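Local coordinates for penaeus monodon metallodensovirus major capsid protein (Penaeus monodon metallodensovirus, PDB 6WH7), which forms the 60-subunit shell of the virus as its major capsid protein, with a jelly-roll core as in other parvoviruses, at residues 276-281 and 285-290; 166-171 and 242-247; 124-129 and 157-162. All blocks are in the same frame, centred on the assembly; numbering follows the deposited sequence.

In the fold
The core is a jelly roll, two antiparallel sheets packed face to face. Along the chain contact 3 comes first, then contact 2, then contact 1. Contact 3 spans the sandwich, from strand 118-135 of one sheet to strand 157-162 of the other. Contact 1 lies at the loop from strand 270-274 into strand 287-302, a neighbour of strand 118-135. Its centre is about 20 Å from that of contact 3, and A289 touches M157. Contact 2 lies outside the sandwich, about 18 Å from contact 3 between centres. L167 N is hydrogen-bonded to D162 OD2, tying contact 2 to contact 3. Contact 1 thus lies at a subunit boundary, while contact 3 is in the core.

Contact 1. Residues 276-281 and 285-290; sequences PPIRTN and FKLNAQ
I278 turns CG1 back beside its backbone N (chi1 -49°), and this leaves CG2 directed at the ring of F285. F285 in turn swings its ring beside its own N, which brings the ring against I278 and T280. The two long sides of the ring each meet a methyl: CD2 and CE2 that of I278, CD1 and CE1 that of T280. CG2 of I278 lies 3.3 Å from CD2 of F285. On the other side, CG2 of T280 is 3.2 Å from CD1 of F285. Both methyls approach the ring obliquely.

The backbone closes the loop. F285 N donates to I278 O at 2.7 Å, with an N-H...O angle of 168°. Residues 276-281 lie in the loop after strand 270-274. Residues 285-286 end that loop, and 287-290 open strand 287-302. These two strands are the last of the jelly roll, and they lie in different sheets. The bond therefore ties down a connection between sheets.

Further along, L287 points its CB at the loop. Its CD1 is 3.9 Å from CD1 of I278, and the two side chains cross at about a right angle. The same CD1 of L287 lies 4.2 Å from CD of P276. A small apolar cluster of P276, I278, F285 and L287 results, and all four residues are buried. The burial is completed across a subunit boundary. F151 of a second subunit meets the F285 ring with the planes at about 50°, and Q290 of that subunit packs on P276 and I278.

Contact 2. Residues 166-171 and 242-247; sequences CLSKVY and NNDSMN
The D244 carboxylate lies nearest S168 OG across a shallow contact on the outer side of the jelly roll. S168 lies just before strand 169-179, within the connection that follows strand 157-162 (the E-F loop). Residues 242-247 belong to the one before strand 270-274 (the G-H loop). Such loops build most of the surface outside the core in parvovirus capsids. D244 and S245 form the middle of a tight turn, and N243 N bonds to M246 O at 2.6 Å across its base.

The side chain of D244 can be followed outward. CB points toward the other segment but stays beyond contact distance of it. CG sits between the backbone N and the carbonyl carbon (chi1 54°). This brings OD1 round to the N of the next residue, while OD2 points outward to 166-171. OD1 accepts a weak bond from S245 N at 2.8 Å, bent to an N-H...O angle of 118°. S245 OG gives OD1 a second weak bond. OD2 is hydrogen-bonded to Q165 NE2, just ahead of residues 166-171. S168 OG stays 3.9 Å from OD2 of D244, and no hydrogen bond crosses between the segments.

The S168 backbone pairs with F346, and A321 of a fourth subunit packs on S168. The OG of S168 is anti to its backbone N (chi1 176°). The contact between 166-171 and 242-247 is small, burying 64 Å² in all. Beside the carboxylate, the two serine hydroxyls approach to 4.3 Å between S168 OG and S245 OG.

Contact 3. Residues 124-129 and 157-162; sequences VGYTLS and MIHSID
The rings of H159 and Y126 meet edge to edge. CE1 of H159 lies near the plane of the tyrosine ring, at its hydroxyl end, 3.1 Å from Y126 OH. The hydroxyl likewise sits near the imidazole plane. The side chains come from opposite directions. F220 stacks on the H159 ring, and H271 meets it edge-to-face. L128 touches both rings. Its CD1 lies in the plane of the Y126 ring, at the edge. Its CD2 reaches the imidazole obliquely, 4.1 Å from ND1 of H159.

The contact spans the interior of the jelly-roll sandwich. Y126 and L128 come from strand 118-135 (strand D), in the sheet with strands 287-302 and 218-222. H159 comes from strand 157-162 (strand E), in the facing sheet. The CB of H159 points toward strand 118-135, and CG anti to the backbone N (chi1 -175°) carries the ring on toward Y126.

The buried hydroxyl of Y126 is hydrogen-bonded to ND1 of H271, on strand 270-274 beside strand 157-162. F220 and W85 meet the tyrosine ring, while W211 and F291 pack on L128.

Contact 1. Residues 276-281 and 285-290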
# COMPACT_ATOMS: atom_id res chain seq x y z
N PRO A 276 97.78 -11.26 16.10
CA PRO A 276 97.65 -11.60 17.50
C PRO A 276 98.90 -12.28 18.02
O PRO A 276 99.54 -13.06 17.29
CB PRO A 276 96.46 -12.56 17.51
CG PRO A 276 96.47 -13.16 16.18
CD PRO A 276 96.88 -12.06 15.26
N PRO A 277 99.32 -11.97 19.24
CA PRO A 277 100.44 -12.70 19.83
C PRO A 277 100.05 -14.14 20.12
O PRO A 277 99.06 -14.41 20.79
CB PRO A 277 100.72 -11.93 21.12
CG PRO A 277 99.44 -11.31 21.46
CD PRO A 277 98.77 -10.97 20.17
N ILE A 278 100.86 -15.07 19.62
CA ILE A 278 100.63 -16.49 19.85
C ILE A 278 101.98 -17.11 20.17
O ILE A 278 102.89 -17.05 19.33
CB ILE A 278 99.99 -17.20 18.65
CG1 ILE A 278 98.79 -16.42 18.13
CG2 ILE A 278 99.48 -18.54 19.07
CD1 ILE A 278 98.23 -16.95 16.85
N ARG A 279 102.12 -17.70 21.34
CA ARG A 279 103.43 -18.13 21.81
C ARG A 279 103.79 -19.52 21.31
O ARG A 279 102.97 -20.44 21.32
CB ARG A 279 103.49 -18.11 23.34
CG ARG A 279 103.38 -16.73 23.93
CD ARG A 279 103.51 -16.77 25.43
NE ARG A 279 104.83 -17.23 25.85
CZ ARG A 279 105.05 -18.36 26.52
NH1 ARG A 279 104.04 -19.13 26.88
NH2 ARG A 279 106.29 -18.70 26.86
N THR A 280 105.03 -19.66 20.86
CA THR A 280 105.64 -20.95 20.60
C THR A 280 106.27 -21.48 21.88
O THR A 280 106.08 -20.92 22.96
CB THR A 280 106.71 -20.84 19.51
OG1 THR A 280 107.72 -19.92 19.93
CG2 THR A 280 106.14 -20.34 18.24
N ASN A 281 107.03 -22.57 21.77
CA ASN A 281 107.91 -22.94 22.87
C ASN A 281 108.90 -21.83 23.15
O ASN A 281 109.06 -21.39 24.30
CB ASN A 281 108.65 -24.24 22.54
CG ASN A 281 109.41 -24.79 23.73
OD1 ASN A 281 108.96 -24.67 24.87
ND2 ASN A 281 110.58 -25.35 23.48
N PHE A 285 104.62 -17.15 17.32
CA PHE A 285 104.37 -17.51 15.94
C PHE A 285 104.73 -16.36 15.03
O PHE A 285 104.42 -15.20 15.31
CB PHE A 285 102.90 -17.87 15.71
CG PHE A 285 102.53 -19.23 16.20
CD1 PHE A 285 103.48 -20.19 16.38
CD2 PHE A 285 101.23 -19.55 16.45
CE1 PHE A 285 103.14 -21.44 16.83
CE2 PHE A 285 100.87 -20.80 16.90
CZ PHE A 285 101.83 -21.75 17.08
N LYS A 286 105.39 -16.68 13.93
CA LYS A 286 105.62 -15.70 12.88
C LYS A 286 104.48 -15.86 11.90
O LYS A 286 104.41 -16.84 11.16
CB LYS A 286 106.98 -15.92 12.24
CG LYS A 286 108.13 -15.65 13.18
CD LYS A 286 109.47 -15.79 12.50
CE LYS A 286 110.60 -15.34 13.41
NZ LYS A 286 110.87 -16.33 14.49
N LEU A 287 103.58 -14.89 11.89
CA LEU A 287 102.38 -14.93 11.07
C LEU A 287 102.55 -13.99 9.89
O LEU A 287 103.04 -12.87 10.05
CB LEU A 287 101.14 -14.54 11.87
CG LEU A 287 100.77 -15.46 13.02
CD1 LEU A 287 99.60 -14.88 13.79
CD2 LEU A 287 100.44 -16.83 12.49
N ASN A 288 102.15 -14.46 8.72
CA ASN A 288 102.31 -13.69 7.51
C ASN A 288 100.95 -13.58 6.86
O ASN A 288 100.05 -14.38 7.11
CB ASN A 288 103.31 -14.35 6.57
CG ASN A 288 104.62 -14.63 7.25
OD1 ASN A 288 105.40 -13.73 7.53
ND2 ASN A 288 104.87 -15.90 7.53
N ALA A 289 100.78 -12.56 6.04
CA ALA A 289 99.49 -12.33 5.42
C ALA A 289 99.68 -11.84 4.00
O ALA A 289 100.54 -11.00 3.73
CB ALA A 289 98.67 -11.31 6.21
N GLN A 290 98.88 -12.39 3.09
CA GLN A 290 98.66 -11.79 1.79
C GLN A 290 97.21 -11.35 1.70
O GLN A 290 96.31 -12.01 2.21
CB GLN A 290 98.90 -12.76 0.64
CG GLN A 290 98.90 -12.00 -0.67
CD GLN A 290 98.58 -12.84 -1.85
OE1 GLN A 290 98.24 -14.00 -1.71
NE2 GLN A 290 98.69 -12.26 -3.02

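Contact 2. Residues 166-171 and 242-247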
# COMPACT_ATOMS: atom_id res chain seq x y z
N CYS A 166 95.28 6.99 20.01
CA CYS A 166 96.36 6.54 20.88
C CYS A 166 97.71 6.96 20.32
O CYS A 166 98.60 7.40 21.05
CB CYS A 166 96.31 5.03 21.05
SG CYS A 166 94.81 4.41 21.81
N LEU A 167 97.87 6.84 19.01
CA LEU A 167 99.10 7.19 18.31
C LEU A 167 98.82 8.44 17.48
O LEU A 167 98.08 8.38 16.50
CB LEU A 167 99.57 6.04 17.43
CG LEU A 167 100.43 4.95 18.06
CD1 LEU A 167 99.69 4.25 19.16
CD2 LEU A 167 100.83 3.96 17.00
N SER A 168 99.40 9.55 17.89
CA SER A 168 99.26 10.79 17.14
C SER A 168 100.16 10.80 15.92
O SER A 168 99.73 11.13 14.81
CB SER A 168 99.57 11.98 18.04
OG SER A 168 99.53 13.19 17.32
N LYS A 169 101.42 10.44 16.12
CA LYS A 169 102.43 10.42 15.09
C LYS A 169 103.16 9.10 15.19
O LYS A 169 103.41 8.60 16.29
CB LYS A 169 103.39 11.59 15.25
CG LYS A 169 104.42 11.70 14.19
CD LYS A 169 105.39 12.80 14.51
CE LYS A 169 104.76 14.15 14.39
NZ LYS A 169 105.75 15.22 14.68
N VAL A 170 103.50 8.53 14.04
CA VAL A 170 103.97 7.16 13.97
C VAL A 170 105.30 7.14 13.23
O VAL A 170 105.41 7.69 12.13
CB VAL A 170 102.94 6.26 13.27
CG1 VAL A 170 103.48 4.90 13.13
CG2 VAL A 170 101.66 6.23 14.06
N TYR A 171 106.29 6.51 13.82
CA TYR A 171 107.63 6.46 13.27
C TYR A 171 107.99 5.04 12.86
O TYR A 171 107.45 4.08 13.41
CB TYR A 171 108.66 6.94 14.30
CG TYR A 171 108.52 8.38 14.69
CD1 TYR A 171 109.20 9.37 14.01
CD2 TYR A 171 107.71 8.75 15.75
CE1 TYR A 171 109.08 10.68 14.37
CE2 TYR A 171 107.59 10.06 16.11
CZ TYR A 171 108.27 11.02 15.42
OH TYR A 171 108.16 12.34 15.79
N ASN A 242 91.54 18.42 8.41
CA ASN A 242 91.59 19.42 9.47
C ASN A 242 91.76 18.67 10.78
O ASN A 242 90.84 17.99 11.24
CB ASN A 242 90.32 20.26 9.46
CG ASN A 242 90.26 21.21 8.29
OD1 ASN A 242 91.28 21.65 7.78
ND2 ASN A 242 89.06 21.49 7.83
N ASN A 243 92.94 18.78 11.39
CA ASN A 243 93.34 17.91 12.48
C ASN A 243 94.08 18.72 13.53
O ASN A 243 94.33 19.91 13.38
CB ASN A 243 94.28 16.80 12.00
CG ASN A 243 93.61 15.83 11.11
OD1 ASN A 243 92.40 15.70 11.12
ND2 ASN A 243 94.40 15.13 10.32
N ASP A 244 94.47 18.02 14.60
CA ASP A 244 95.52 18.53 15.47
C ASP A 244 96.86 18.56 14.74
O ASP A 244 97.72 19.38 15.08
CB ASP A 244 95.64 17.64 16.70
CG ASP A 244 95.82 16.18 16.35
OD1 ASP A 244 95.53 15.81 15.20
OD2 ASP A 244 96.30 15.41 17.20
N SER A 245 97.07 17.65 13.81
CA SER A 245 98.33 17.57 13.09
C SER A 245 98.38 18.52 11.91
O SER A 245 99.45 19.03 11.58
CB SER A 245 98.56 16.14 12.62
OG SER A 245 98.63 15.24 13.70
N MET A 246 97.25 18.76 11.26
CA MET A 246 97.30 19.29 9.92
C MET A 246 96.03 20.04 9.57
O MET A 246 94.98 19.85 10.18
CB MET A 246 97.55 18.15 8.93
CG MET A 246 96.44 17.14 8.86
SD MET A 246 96.97 15.67 7.99
CE MET A 246 97.69 14.70 9.30
N ASN A 247 96.15 20.92 8.58
CA ASN A 247 95.01 21.63 8.03
C ASN A 247 94.97 21.46 6.52
O ASN A 247 95.98 21.20 5.87
CB ASN A 247 95.01 23.12 8.43
CG ASN A 247 96.29 23.83 8.09
OD1 ASN A 247 96.96 23.50 7.12
ND2 ASN A 247 96.63 24.83 8.88

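Contact 3. Residues 124-129 and 157-162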
# COMPACT_ATOMS: atom_id res chain seq x y z
N VAL A 124 87.80 9.26 -0.81
CA VAL A 124 89.00 8.44 -0.91
C VAL A 124 88.74 7.18 -0.10
O VAL A 124 88.02 7.20 0.89
CB VAL A 124 90.24 9.21 -0.42
CG1 VAL A 124 90.37 9.16 1.09
CG2 VAL A 124 91.45 8.75 -1.10
N GLY A 125 89.29 6.06 -0.55
CA GLY A 125 89.02 4.81 0.13
C GLY A 125 89.87 3.69 -0.41
O GLY A 125 90.45 3.79 -1.49
N TYR A 126 89.93 2.61 0.37
CA TYR A 126 90.67 1.43 -0.03
C TYR A 126 89.95 0.19 0.47
O TYR A 126 89.13 0.25 1.39
CB TYR A 126 92.11 1.46 0.49
CG TYR A 126 92.26 1.30 1.97
CD1 TYR A 126 92.52 0.07 2.53
CD2 TYR A 126 92.12 2.38 2.82
CE1 TYR A 126 92.66 -0.08 3.88
CE2 TYR A 126 92.26 2.23 4.17
CZ TYR A 126 92.53 1.00 4.69
OH TYR A 126 92.67 0.85 6.05
N THR A 127 90.25 -0.94 -0.15
CA THR A 127 89.64 -2.21 0.19
C THR A 127 90.72 -3.25 0.41
O THR A 127 91.60 -3.41 -0.43
CB THR A 127 88.68 -2.68 -0.90
OG1 THR A 127 87.64 -1.72 -1.08
CG2 THR A 127 88.07 -4.00 -0.52
N LEU A 128 90.66 -3.92 1.54
CA LEU A 128 91.48 -5.09 1.82
C LEU A 128 90.66 -6.33 1.55
O LEU A 128 89.54 -6.46 2.06
CB LEU A 128 91.96 -5.08 3.27
CG LEU A 128 93.36 -4.53 3.51
CD1 LEU A 128 93.52 -3.18 2.91
CD2 LEU A 128 93.59 -4.46 4.99
N SER A 129 91.19 -7.24 0.75
CA SER A 129 90.40 -8.33 0.23
C SER A 129 91.22 -9.59 0.14
O SER A 129 92.43 -9.55 -0.09
CB SER A 129 89.85 -7.97 -1.15
OG SER A 129 89.14 -9.07 -1.67
N MET A 157 94.27 -11.76 10.93
CA MET A 157 95.02 -10.52 10.92
C MET A 157 94.13 -9.43 11.47
O MET A 157 92.94 -9.35 11.13
CB MET A 157 95.50 -10.16 9.51
CG MET A 157 96.31 -8.89 9.46
SD MET A 157 96.96 -8.53 7.83
CE MET A 157 95.46 -8.05 7.00
N ILE A 158 94.68 -8.60 12.35
CA ILE A 158 93.90 -7.58 13.03
C ILE A 158 94.01 -6.29 12.25
O ILE A 158 95.11 -5.77 12.05
CB ILE A 158 94.40 -7.39 14.47
CG1 ILE A 158 94.34 -8.70 15.23
CG2 ILE A 158 93.54 -6.38 15.18
CD1 ILE A 158 95.01 -8.66 16.56
N HIS A 159 92.88 -5.77 11.79
CA HIS A 159 92.83 -4.42 11.25
C HIS A 159 92.38 -3.49 12.36
O HIS A 159 91.30 -3.66 12.92
CB HIS A 159 91.87 -4.31 10.08
CG HIS A 159 91.90 -2.96 9.43
ND1 HIS A 159 92.92 -2.56 8.60
CD2 HIS A 159 91.10 -1.88 9.59
CE1 HIS A 159 92.71 -1.32 8.22
NE2 HIS A 159 91.61 -0.88 8.80
N SER A 160 93.21 -2.51 12.67
CA SER A 160 92.94 -1.59 13.76
C SER A 160 92.73 -0.20 13.21
O SER A 160 93.52 0.28 12.40
CB SER A 160 94.10 -1.59 14.75
OG SER A 160 94.26 -2.87 15.34
N ILE A 161 91.65 0.44 13.64
CA ILE A 161 91.40 1.85 13.37
C ILE A 161 91.58 2.59 14.69
O ILE A 161 90.94 2.24 15.69
CB ILE A 161 89.99 2.08 12.81
CG1 ILE A 161 89.83 1.38 11.47
CG2 ILE A 161 89.74 3.54 12.65
CD1 ILE A 161 88.43 1.42 10.96
N ASP A 162 92.42 3.61 14.69
CA ASP A 162 92.69 4.32 15.93
C ASP A 162 91.85 5.59 15.90
O ASP A 162 92.27 6.62 15.37
CB ASP A 162 94.18 4.63 16.02
CG ASP A 162 94.58 5.16 17.35
OD1 ASP A 162 93.73 5.17 18.26
OD2 ASP A 162 95.75 5.56 17.49